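Local coordinates for protein agmatinase (Burkholderia thailandensis, PDB 4DZ4) that probably hydrolyses agmatine to putrescine and urea at a two-manganese centre, as a member of the arginase family, at residues V78-L83 with A304-A309; L83-W88 with L312-R317; L112-A117 with D175-G180. All coordinates share one frame; numbering follows the deposited sequence.

Contact 1 (V78-L83 with A304-A309); sequences VQLAEL and AAAHVA. With EDO (1,2-ethanediol), chain S.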
loop_
_atom_site.group_PDB
_atom_site.type_symbol
_atom_site.label_atom_id
_atom_site.label_comp_id
_atom_site.label_asym_id
_atom_site.label_seq_id
_atom_site.Cartn_x
_atom_site.Cartn_y
_atom_site.Cartn_z
ATOM N N VAL B 78 -4.819 -10.908 -17.838
ATOM C CA VAL B 78 -6.106 -10.527 -18.486
ATOM C C VAL B 78 -5.971 -9.643 -19.716
ATOM O O VAL B 78 -6.655 -9.858 -20.735
ATOM C CB VAL B 78 -7.182 -9.998 -17.498
ATOM C CG1 VAL B 78 -7.526 -11.080 -16.486
ATOM C CG2 VAL B 78 -6.715 -8.754 -16.743
ATOM N N GLN B 79 -5.096 -8.646 -19.666
ATOM C CA GLN B 79 -4.968 -7.780 -20.822
ATOM C C GLN B 79 -4.335 -8.497 -22.006
ATOM O O GLN B 79 -4.676 -8.233 -23.143
ATOM C CB GLN B 79 -4.110 -6.575 -20.483
ATOM C CG GLN B 79 -4.789 -5.552 -19.614
ATOM C CD GLN B 79 -3.811 -4.430 -19.327
ATOM O OE1 GLN B 79 -3.743 -3.462 -20.079
ATOM N NE2 GLN B 79 -3.001 -4.595 -18.275
ATOM N N LEU B 80 -3.385 -9.385 -21.724
ATOM C CA LEU B 80 -2.701 -10.141 -22.771
ATOM C C LEU B 80 -3.669 -11.023 -23.549
ATOM O O LEU B 80 -3.437 -11.320 -24.735
ATOM C CB LEU B 80 -1.591 -10.990 -22.139
ATOM C CG LEU B 80 -0.365 -10.155 -21.718
ATOM C CD1 LEU B 80 0.425 -10.953 -20.696
ATOM C CD2 LEU B 80 0.529 -9.824 -22.914
ATOM N N ALA B 81 -4.772 -11.409 -22.915
ATOM C CA ALA B 81 -5.800 -12.200 -23.627
ATOM C C ALA B 81 -6.693 -11.382 -24.588
ATOM O O ALA B 81 -7.374 -11.954 -25.464
ATOM C CB ALA B 81 -6.661 -12.976 -22.621
ATOM N N GLU B 82 -6.695 -10.062 -24.442
ATOM C CA GLU B 82 -7.645 -9.215 -25.182
ATOM C C GLU B 82 -7.257 -8.977 -26.634
ATOM O O GLU B 82 -8.124 -8.774 -27.494
ATOM C CB GLU B 82 -7.821 -7.864 -24.472
ATOM C CG GLU B 82 -8.875 -6.952 -25.132
ATOM C CD GLU B 82 -8.874 -5.543 -24.584
ATOM O OE1 GLU B 82 -7.850 -5.166 -23.941
ATOM O OE2 GLU B 82 -9.877 -4.801 -24.797
ATOM N N LEU B 83 -5.952 -8.963 -26.894
ATOM C CA LEU B 83 -5.394 -8.565 -28.184
ATOM C C LEU B 83 -4.391 -9.618 -28.641
ATOM O O LEU B 83 -3.888 -10.375 -27.819
ATOM C CB LEU B 83 -4.674 -7.220 -28.056
ATOM C CG LEU B 83 -5.546 -6.017 -27.696
ATOM C CD1 LEU B 83 -4.621 -4.842 -27.391
ATOM C CD2 LEU B 83 -6.571 -5.693 -28.787
ATOM N N ALA B 304 4.656 -8.280 -15.659
ATOM C CA ALA B 304 5.872 -8.611 -16.395
ATOM C C ALA B 304 6.022 -10.143 -16.555
ATOM O O ALA B 304 6.385 -10.619 -17.634
ATOM C CB ALA B 304 7.100 -7.987 -15.746
ATOM N N ALA B 305 5.763 -10.898 -15.487
ATOM C CA ALA B 305 5.833 -12.374 -15.514
ATOM C C ALA B 305 4.861 -12.947 -16.548
ATOM O O ALA B 305 5.225 -13.873 -17.305
ATOM C CB ALA B 305 5.499 -12.934 -14.135
ATOM N N ALA B 306 3.633 -12.402 -16.573
ATOM C CA ALA B 306 2.612 -12.837 -17.555
ATOM C C ALA B 306 3.073 -12.566 -19.000
ATOM O O ALA B 306 2.863 -13.413 -19.878
ATOM C CB ALA B 306 1.257 -12.192 -17.278
ATOM N N HIS B 307 3.754 -11.432 -19.219
ATOM C CA HIS B 307 4.301 -11.113 -20.567
ATOM C C HIS B 307 5.332 -12.153 -20.960
ATOM O O HIS B 307 5.348 -12.602 -22.104
ATOM C CB HIS B 307 4.946 -9.720 -20.587
ATOM C CG HIS B 307 3.986 -8.590 -20.888
ATOM N ND1 HIS B 307 3.862 -8.049 -22.146
ATOM C CD2 HIS B 307 3.099 -7.898 -20.067
ATOM C CE1 HIS B 307 2.953 -7.042 -22.106
ATOM N NE2 HIS B 307 2.498 -6.939 -20.827
ATOM N N VAL B 308 6.239 -12.505 -20.040
ATOM C CA VAL B 308 7.274 -13.536 -20.325
ATOM C C VAL B 308 6.592 -14.841 -20.742
ATOM O O VAL B 308 6.935 -15.430 -21.769
ATOM C CB VAL B 308 8.255 -13.730 -19.147
ATOM C CG1 VAL B 308 9.199 -14.936 -19.392
ATOM C CG2 VAL B 308 9.039 -12.430 -18.934
ATOM N N ALA B 309 5.576 -15.234 -19.982
ATOM C CA ALA B 309 4.856 -16.487 -20.231
ATOM C C ALA B 309 4.156 -16.408 -21.585
ATOM O O ALA B 309 4.158 -17.382 -22.346
ATOM C CB ALA B 309 3.843 -16.749 -19.107
HETATM C C1 EDO S . -7.344 -0.869 -24.675
HETATM O O1 EDO S . -7.246 -1.776 -23.570
HETATM C C2 EDO S . -7.843 -1.687 -25.858
HETATM O O2 EDO S . -9.130 -2.224 -25.522
#

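Contact 2 (L83-W88 with L312-R317); sequences LNPYPW and LLCLWR. With EDO (1,2-ethanediol), chain T; EDO (1,2-ethanediol), chain C.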
loop_
_atom_site.group_PDB
_atom_site.type_symbol
_atom_site.label_atom_id
_atom_site.label_comp_id
_atom_site.label_asym_id
_atom_site.label_seq_id
_atom_site.Cartn_x
_atom_site.Cartn_y
_atom_site.Cartn_z
ATOM N N LEU B 83 -5.952 -8.963 -26.894
ATOM C CA LEU B 83 -5.394 -8.565 -28.184
ATOM C C LEU B 83 -4.391 -9.618 -28.641
ATOM O O LEU B 83 -3.888 -10.375 -27.819
ATOM C CB LEU B 83 -4.674 -7.220 -28.056
ATOM C CG LEU B 83 -5.546 -6.017 -27.696
ATOM C CD1 LEU B 83 -4.621 -4.842 -27.391
ATOM C CD2 LEU B 83 -6.571 -5.693 -28.787
ATOM N N ASN B 84 -4.121 -9.684 -29.954
ATOM C CA ASN B 84 -3.016 -10.512 -30.430
ATOM C C ASN B 84 -1.754 -10.001 -29.739
ATOM O O ASN B 84 -1.549 -8.778 -29.684
ATOM C CB ASN B 84 -2.821 -10.392 -31.940
ATOM C CG ASN B 84 -3.983 -10.961 -32.742
ATOM O OD1 ASN B 84 -4.945 -11.501 -32.191
ATOM N ND2 ASN B 84 -3.891 -10.837 -34.058
ATOM N N PRO B 85 -0.919 -10.917 -29.213
ATOM C CA PRO B 85 0.354 -10.493 -28.617
ATOM C C PRO B 85 1.210 -9.678 -29.584
ATOM O O PRO B 85 1.188 -9.928 -30.807
ATOM C CB PRO B 85 1.019 -11.833 -28.253
ATOM C CG PRO B 85 -0.165 -12.690 -27.884
ATOM C CD PRO B 85 -1.139 -12.364 -29.009
ATOM N N TYR B 86 1.918 -8.685 -29.034
ATOM C CA TYR B 86 2.772 -7.803 -29.797
ATOM C C TYR B 86 4.242 -8.216 -29.631
ATOM O O TYR B 86 4.636 -8.566 -28.525
ATOM C CB TYR B 86 2.581 -6.364 -29.315
ATOM C CG TYR B 86 3.189 -5.367 -30.257
ATOM C CD1 TYR B 86 2.484 -4.944 -31.381
ATOM C CD2 TYR B 86 4.481 -4.876 -30.046
ATOM C CE1 TYR B 86 3.034 -4.041 -32.275
ATOM C CE2 TYR B 86 5.047 -3.975 -30.929
ATOM C CZ TYR B 86 4.314 -3.568 -32.039
ATOM O OH TYR B 86 4.829 -2.694 -32.925
ATOM N N PRO B 87 5.069 -8.162 -30.708
ATOM C CA PRO B 87 4.837 -7.705 -32.069
ATOM C C PRO B 87 4.351 -8.839 -32.969
ATOM O O PRO B 87 4.175 -8.624 -34.164
ATOM C CB PRO B 87 6.238 -7.264 -32.524
ATOM C CG PRO B 87 7.158 -8.207 -31.810
ATOM C CD PRO B 87 6.493 -8.522 -30.494
ATOM N N TRP B 88 4.146 -10.023 -32.371
ATOM C CA TRP B 88 3.732 -11.251 -33.082
ATOM C C TRP B 88 2.601 -11.065 -34.062
ATOM O O TRP B 88 2.688 -11.468 -35.245
ATOM C CB TRP B 88 3.326 -12.299 -32.044
ATOM C CG TRP B 88 4.413 -12.560 -31.023
ATOM C CD1 TRP B 88 4.480 -12.116 -29.690
ATOM C CD2 TRP B 88 5.638 -13.339 -31.240
ATOM N NE1 TRP B 88 5.640 -12.567 -29.085
ATOM C CE2 TRP B 88 6.378 -13.318 -29.970
ATOM C CE3 TRP B 88 6.175 -14.024 -32.326
ATOM C CZ2 TRP B 88 7.602 -13.973 -29.824
ATOM C CZ3 TRP B 88 7.405 -14.684 -32.165
ATOM C CH2 TRP B 88 8.100 -14.650 -30.951
ATOM N N LEU B 312 6.695 -16.879 -24.329
ATOM C CA LEU B 312 7.035 -18.306 -24.413
ATOM C C LEU B 312 5.983 -19.089 -25.215
ATOM O O LEU B 312 6.337 -19.903 -26.086
ATOM C CB LEU B 312 7.249 -18.916 -23.004
ATOM C CG LEU B 312 8.497 -18.351 -22.292
ATOM C CD1 LEU B 312 8.452 -18.669 -20.810
ATOM C CD2 LEU B 312 9.772 -18.919 -22.928
ATOM N N LEU B 313 4.695 -18.848 -24.940
ATOM C CA LEU B 313 3.635 -19.464 -25.766
ATOM C C LEU B 313 3.797 -19.118 -27.252
ATOM O O LEU B 313 3.612 -19.970 -28.103
ATOM C CB LEU B 313 2.223 -19.067 -25.314
ATOM C CG LEU B 313 1.920 -19.549 -23.884
ATOM C CD1 LEU B 313 0.535 -19.090 -23.443
ATOM C CD2 LEU B 313 1.989 -21.062 -23.838
ATOM N N CYS B 314 4.118 -17.869 -27.543
ATOM C CA CYS B 314 4.214 -17.441 -28.927
ATOM C C CYS B 314 5.384 -18.117 -29.619
ATOM O O CYS B 314 5.275 -18.461 -30.794
ATOM C CB CYS B 314 4.294 -15.908 -28.991
ATOM S SG CYS B 314 2.735 -15.095 -28.577
ATOM N N LEU B 315 6.485 -18.320 -28.888
ATOM C CA LEU B 315 7.638 -19.057 -29.424
ATOM C C LEU B 315 7.208 -20.464 -29.818
ATOM O O LEU B 315 7.535 -20.927 -30.918
ATOM C CB LEU B 315 8.795 -19.121 -28.444
ATOM C CG LEU B 315 9.537 -17.790 -28.208
ATOM C CD1 LEU B 315 10.496 -17.944 -27.036
ATOM C CD2 LEU B 315 10.297 -17.390 -29.463
ATOM N N TRP B 316 6.454 -21.127 -28.939
ATOM C CA TRP B 316 5.922 -22.446 -29.294
ATOM C C TRP B 316 4.958 -22.442 -30.466
ATOM O O TRP B 316 4.981 -23.379 -31.277
ATOM C CB TRP B 316 5.331 -23.148 -28.073
ATOM C CG TRP B 316 6.374 -23.740 -27.150
ATOM C CD1 TRP B 316 7.470 -24.550 -27.478
ATOM C CD2 TRP B 316 6.421 -23.615 -25.679
ATOM N NE1 TRP B 316 8.180 -24.904 -26.345
ATOM C CE2 TRP B 316 7.600 -24.387 -25.233
ATOM C CE3 TRP B 316 5.640 -22.962 -24.732
ATOM C CZ2 TRP B 316 7.963 -24.474 -23.883
ATOM C CZ3 TRP B 316 6.015 -23.060 -23.374
ATOM C CH2 TRP B 316 7.132 -23.829 -22.965
ATOM N N ARG B 317 4.101 -21.415 -30.561
ATOM C CA ARG B 317 3.162 -21.300 -31.702
ATOM C C ARG B 317 3.990 -21.245 -32.978
ATOM O O ARG B 317 3.671 -21.926 -33.954
ATOM C CB ARG B 317 2.262 -20.055 -31.584
ATOM C CG ARG B 317 1.140 -19.965 -32.621
ATOM C CD ARG B 317 1.640 -19.291 -33.897
ATOM N NE ARG B 317 0.669 -19.363 -34.978
ATOM C CZ ARG B 317 0.827 -18.786 -36.169
ATOM N NH1 ARG B 317 1.918 -18.090 -36.441
ATOM N NH2 ARG B 317 -0.101 -18.923 -37.100
HETATM C C1 EDO T . -6.855 -11.579 -29.511
HETATM O O1 EDO T . -5.774 -12.511 -29.693
HETATM C C2 EDO T . -8.081 -12.280 -28.959
HETATM O O2 EDO T . -8.576 -13.093 -30.034
HETATM C C1 EDO C . -6.594 -7.731 -33.732
HETATM O O1 EDO C . -6.498 -6.352 -34.159
HETATM C C2 EDO C . -6.385 -7.885 -32.216
HETATM O O2 EDO C . -5.041 -7.521 -31.843
#

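Contact 3 (L112-A117 with D175-G180); sequences LSIKPA and DSLNHG. With EDO (1,2-ethanediol), chain X.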
loop_
_atom_site.group_PDB
_atom_site.type_symbol
_atom_site.label_atom_id
_atom_site.label_comp_id
_atom_site.label_asym_id
_atom_site.label_seq_id
_atom_site.Cartn_x
_atom_site.Cartn_y
_atom_site.Cartn_z
ATOM N N LEU B 112 8.888 -33.313 2.909
ATOM C CA LEU B 112 9.690 -34.247 2.103
ATOM C C LEU B 112 8.873 -34.885 0.961
ATOM O O LEU B 112 9.454 -35.484 0.040
ATOM C CB LEU B 112 10.371 -35.312 2.957
ATOM C CG LEU B 112 11.364 -34.808 4.028
ATOM C CD1 LEU B 112 11.965 -35.950 4.809
ATOM C CD2 LEU B 112 12.441 -33.903 3.446
ATOM N N SER B 113 7.542 -34.780 1.022
ATOM C CA SER B 113 6.663 -35.262 -0.071
ATOM C C SER B 113 6.555 -34.284 -1.250
ATOM O O SER B 113 5.977 -34.628 -2.286
ATOM C CB SER B 113 5.254 -35.567 0.468
ATOM O OG SER B 113 4.536 -34.346 0.707
ATOM N N ILE B 114 7.086 -33.065 -1.097
ATOM C CA ILE B 114 6.871 -32.010 -2.103
ATOM C C ILE B 114 7.639 -32.271 -3.396
ATOM O O ILE B 114 7.063 -32.213 -4.496
ATOM C CB ILE B 114 7.158 -30.613 -1.513
ATOM C CG1 ILE B 114 6.127 -30.332 -0.391
ATOM C CG2 ILE B 114 7.105 -29.523 -2.594
ATOM C CD1 ILE B 114 6.475 -29.090 0.409
ATOM N N LYS B 115 8.915 -32.609 -3.251
ATOM C CA LYS B 115 9.747 -32.924 -4.427
ATOM C C LYS B 115 9.099 -34.036 -5.278
ATOM O O LYS B 115 8.833 -33.818 -6.473
ATOM C CB LYS B 115 11.165 -33.304 -3.984
ATOM C CG LYS B 115 12.031 -33.730 -5.157
ATOM C CD LYS B 115 13.398 -34.189 -4.688
ATOM C CE LYS B 115 14.216 -34.725 -5.865
ATOM N NZ LYS B 115 15.452 -35.405 -5.333
ATOM N N PRO B 116 8.786 -35.202 -4.659
ATOM C CA PRO B 116 8.134 -36.244 -5.493
ATOM C C PRO B 116 6.766 -35.821 -6.060
ATOM O O PRO B 116 6.418 -36.266 -7.159
ATOM C CB PRO B 116 8.011 -37.457 -4.534
ATOM C CG PRO B 116 8.201 -36.895 -3.157
ATOM C CD PRO B 116 9.134 -35.711 -3.322
ATOM N N ALA B 117 6.000 -34.987 -5.323
ATOM C CA ALA B 117 4.704 -34.487 -5.824
ATOM C C ALA B 117 4.920 -33.702 -7.125
ATOM O O ALA B 117 4.185 -33.905 -8.090
ATOM C CB ALA B 117 3.969 -33.613 -4.778
ATOM N N ASP B 175 18.603 -33.558 0.350
ATOM C CA ASP B 175 17.179 -33.444 0.710
ATOM C C ASP B 175 16.734 -32.037 1.141
ATOM O O ASP B 175 15.557 -31.842 1.484
ATOM C CB ASP B 175 16.812 -34.424 1.833
ATOM C CG ASP B 175 17.570 -34.155 3.161
ATOM O OD1 ASP B 175 18.413 -33.229 3.238
ATOM O OD2 ASP B 175 17.335 -34.904 4.148
ATOM N N SER B 176 17.651 -31.075 1.165
ATOM C CA SER B 176 17.240 -29.719 1.597
ATOM C C SER B 176 16.238 -29.083 0.630
ATOM O O SER B 176 16.204 -29.402 -0.571
ATOM C CB SER B 176 18.459 -28.821 1.817
ATOM O OG SER B 176 18.971 -28.457 0.555
ATOM N N LEU B 177 15.436 -28.152 1.149
ATOM C CA LEU B 177 14.410 -27.499 0.373
ATOM C C LEU B 177 14.880 -26.066 0.334
ATOM O O LEU B 177 14.615 -25.324 1.273
ATOM C CB LEU B 177 13.096 -27.622 1.146
ATOM C CG LEU B 177 11.730 -27.299 0.559
ATOM C CD1 LEU B 177 11.606 -27.823 -0.866
ATOM C CD2 LEU B 177 10.684 -27.990 1.440
ATOM N N ASN B 178 15.687 -25.743 -0.678
ATOM C CA ASN B 178 16.375 -24.440 -0.753
ATOM C C ASN B 178 16.396 -23.939 -2.202
ATOM O O ASN B 178 16.995 -24.575 -3.093
ATOM C CB ASN B 178 17.806 -24.576 -0.207
ATOM C CG ASN B 178 18.493 -23.229 0.035
ATOM O OD1 ASN B 178 18.305 -22.264 -0.725
ATOM N ND2 ASN B 178 19.310 -23.173 1.076
ATOM N N HIS B 179 15.753 -22.788 -2.430
ATOM C CA HIS B 179 15.664 -22.203 -3.776
ATOM C C HIS B 179 16.971 -21.650 -4.312
ATOM O O HIS B 179 17.026 -21.199 -5.451
ATOM C CB HIS B 179 14.539 -21.139 -3.833
ATOM C CG HIS B 179 14.842 -19.877 -3.060
ATOM N ND1 HIS B 179 14.176 -18.711 -3.306
ATOM C CD2 HIS B 179 15.775 -19.597 -2.072
ATOM C CE1 HIS B 179 14.658 -17.738 -2.482
ATOM N NE2 HIS B 179 15.646 -18.263 -1.751
ATOM N N GLY B 180 18.022 -21.692 -3.496
ATOM C CA GLY B 180 19.311 -21.142 -3.871
ATOM C C GLY B 180 20.370 -22.184 -4.111
ATOM O O GLY B 180 21.528 -21.857 -4.421
HETATM C C1 EDO X . 12.949 -31.938 -0.904
HETATM O O1 EDO X . 13.365 -32.855 0.110
HETATM C C2 EDO X . 11.522 -31.387 -0.741
HETATM O O2 EDO X . 10.505 -32.391 -0.856
#

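Contact 1 (V78-L83 with A304-A309)
Leu-80 carries the loop side of this contact alone, placing its two methyl groups on two different surfaces of the helix. CD1 lies against the helix backbone, 3.5 Å from C of Ala-306, and also touches the CB methyl of that residue at 3.7 Å. CD2 instead sits above the imidazole of His-307. It stands 3.9 Å from the ring centroid and 14° from the ring normal, a CH-pi contact, with CE1 of His-307 its nearest ring atom at 3.8 Å. With CG of Leu-80 anti to the carbonyl carbon (chi1 -74°), the fork of the side chain faces the helix, one prong reaching Ala-306 and the other the imidazole. The first bond of His-307 points neither at the loop nor away from it, and the ring beyond it offers a face to CD2 of Leu-80.

The helix is 300-323, the last of the chain, which packs on the parallel beta-sheet of the arginase alpha/beta fold. Its Ala-305 and Val-308 touch Val-288 of strand 282-289, while Ala-306 also meets Val-73 of helix 69-76, the helix that leads into the loop. At Ala-306 the short side chain lets CD1 of Leu-80 reach the helix backbone.

Away from this buried spot the character changes. Glu-82 is exposed, and its extended side chain takes no part in the packing on the helix but ends at an ethanediol, probably from the crystallisation liquor. Its OE2 accepts a hydrogen bond from O2 of the ethanediol at 2.8 Å; the bond from O1 of the same molecule to OE1 of Glu-82 is weak, at 3.5 Å. The ethanediol is also bonded to Thr-61 OG1 of a second subunit. That same subunit accepts a hydrogen bond from NE2 of Gln-79 through its Pro-261 O, and its Ala-263 packs on His-307.

Contact 2 (L83-W88 with L312-R317)
Asn-84 OD1 accepts a hydrogen bond of 2.8 Å from O1 of an ethanediol, four residues before Trp-88, which lies on Cys-314. There the contact is apolar. CB of Cys-314 stands over the indole face, 3.5 Å from the centroid of the five-membered ring and 12° off its normal. SG of Cys-314 lies over the same ring, at 3.8 Å from that centroid, a sulfur-aromatic contact. Swung beside its own backbone N (chi1 -71°), the sulfur settles into the notch between the indole and Pro-85, whose CB is 3.7 Å from SG of Cys-314. At the far end of the indole, CH2 of Trp-88 meets CD2 of Leu-315 at 3.8 Å. A hydrogen bond from Trp-88 NE1 to OD1 of Asp-311, on the same helix as Cys-314, limits how the ring can turn.

Trp-88 also touches Arg-276 of helix 268-276, and Arg-317 ties helix 300-323 to a later part of the same loop through a salt bridge to Asp-95. Elsewhere on helix 300-323, Leu-312 and Trp-316 pack on strands 131-136 and 282-289, placing the helix between the sheet and the 83-88 loop.

Contact 3 (L112-A117 with D175-G180)
Ile-114 and Leu-177 point their side chains at each other and meet loosely, methyl to methyl, with CD1 of the isoleucine 4.5 Å from CD2 of the leucine. A second, equally slight touch lies at the Leu-112 end. Leu-112 sets out neither toward nor away from the opposite loop; CG is anti to the carbonyl carbon (chi1 -61°), CD1 continues the extended chain, and the side branch CD2 comes to 4.2 Å from O of Asp-175.

Between these two touches the segments are bridged by an ethanediol, probably taken up from the crystallisation liquor. N of Lys-115, near the beginning of helix 114-126, donates to O2 of the ethanediol at 2.9 Å and 162°, and O1 of the ethanediol donates to O of Asp-175 at 2.8 Å. One methyl of Leu-177, CD1, rests against C2 of the ethanediol at 3.6 Å, while the other, CD2, faces Ile-114. Lys-115 runs out fully extended, its side chain touching Tyr-140, Tyr-143 and Ile-147.

Further along the loop, OD1 of Asn-178 accepts from N of Gly-180 at 2.8 Å, forming an Asx turn. Asp-175 OD1 bonds to His-110 NE2 of a third subunit, putting the Asp-175 end of the contact at an interface of the hexamer. The side chain of Leu-177 lies about 13 Å from a bound manganese ion. The contact joins the 3-10 turn at 112-113 and the N-terminal part of helix 114-126 to the long loop between strand 158-162, after which the metal ligands Asp-163, His-165 and Asp-167 follow, and helix 182-188.

How the contacts relate
From the N terminus, the chain first meets segment 78-83, just after helix 69-76, and then 83-88, which shares Leu-83 with it. Both are met by helix 300-323 near the C terminus: contact 1 uses its earlier turns and contact 2 its later ones. Their loops therefore cross, and each spans some 220 residues. Contact 3 closes a much shorter loop, lying wholly within both long ones, and ties the start of helix 114-126 to the loop after strand 158-162. Its centre is about 30 Å from that of contact 1, on the opposite side of the chain's centre. Contacts 1 and 2 fasten an early loop to the last helix and border a second subunit; contact 3 borders a third.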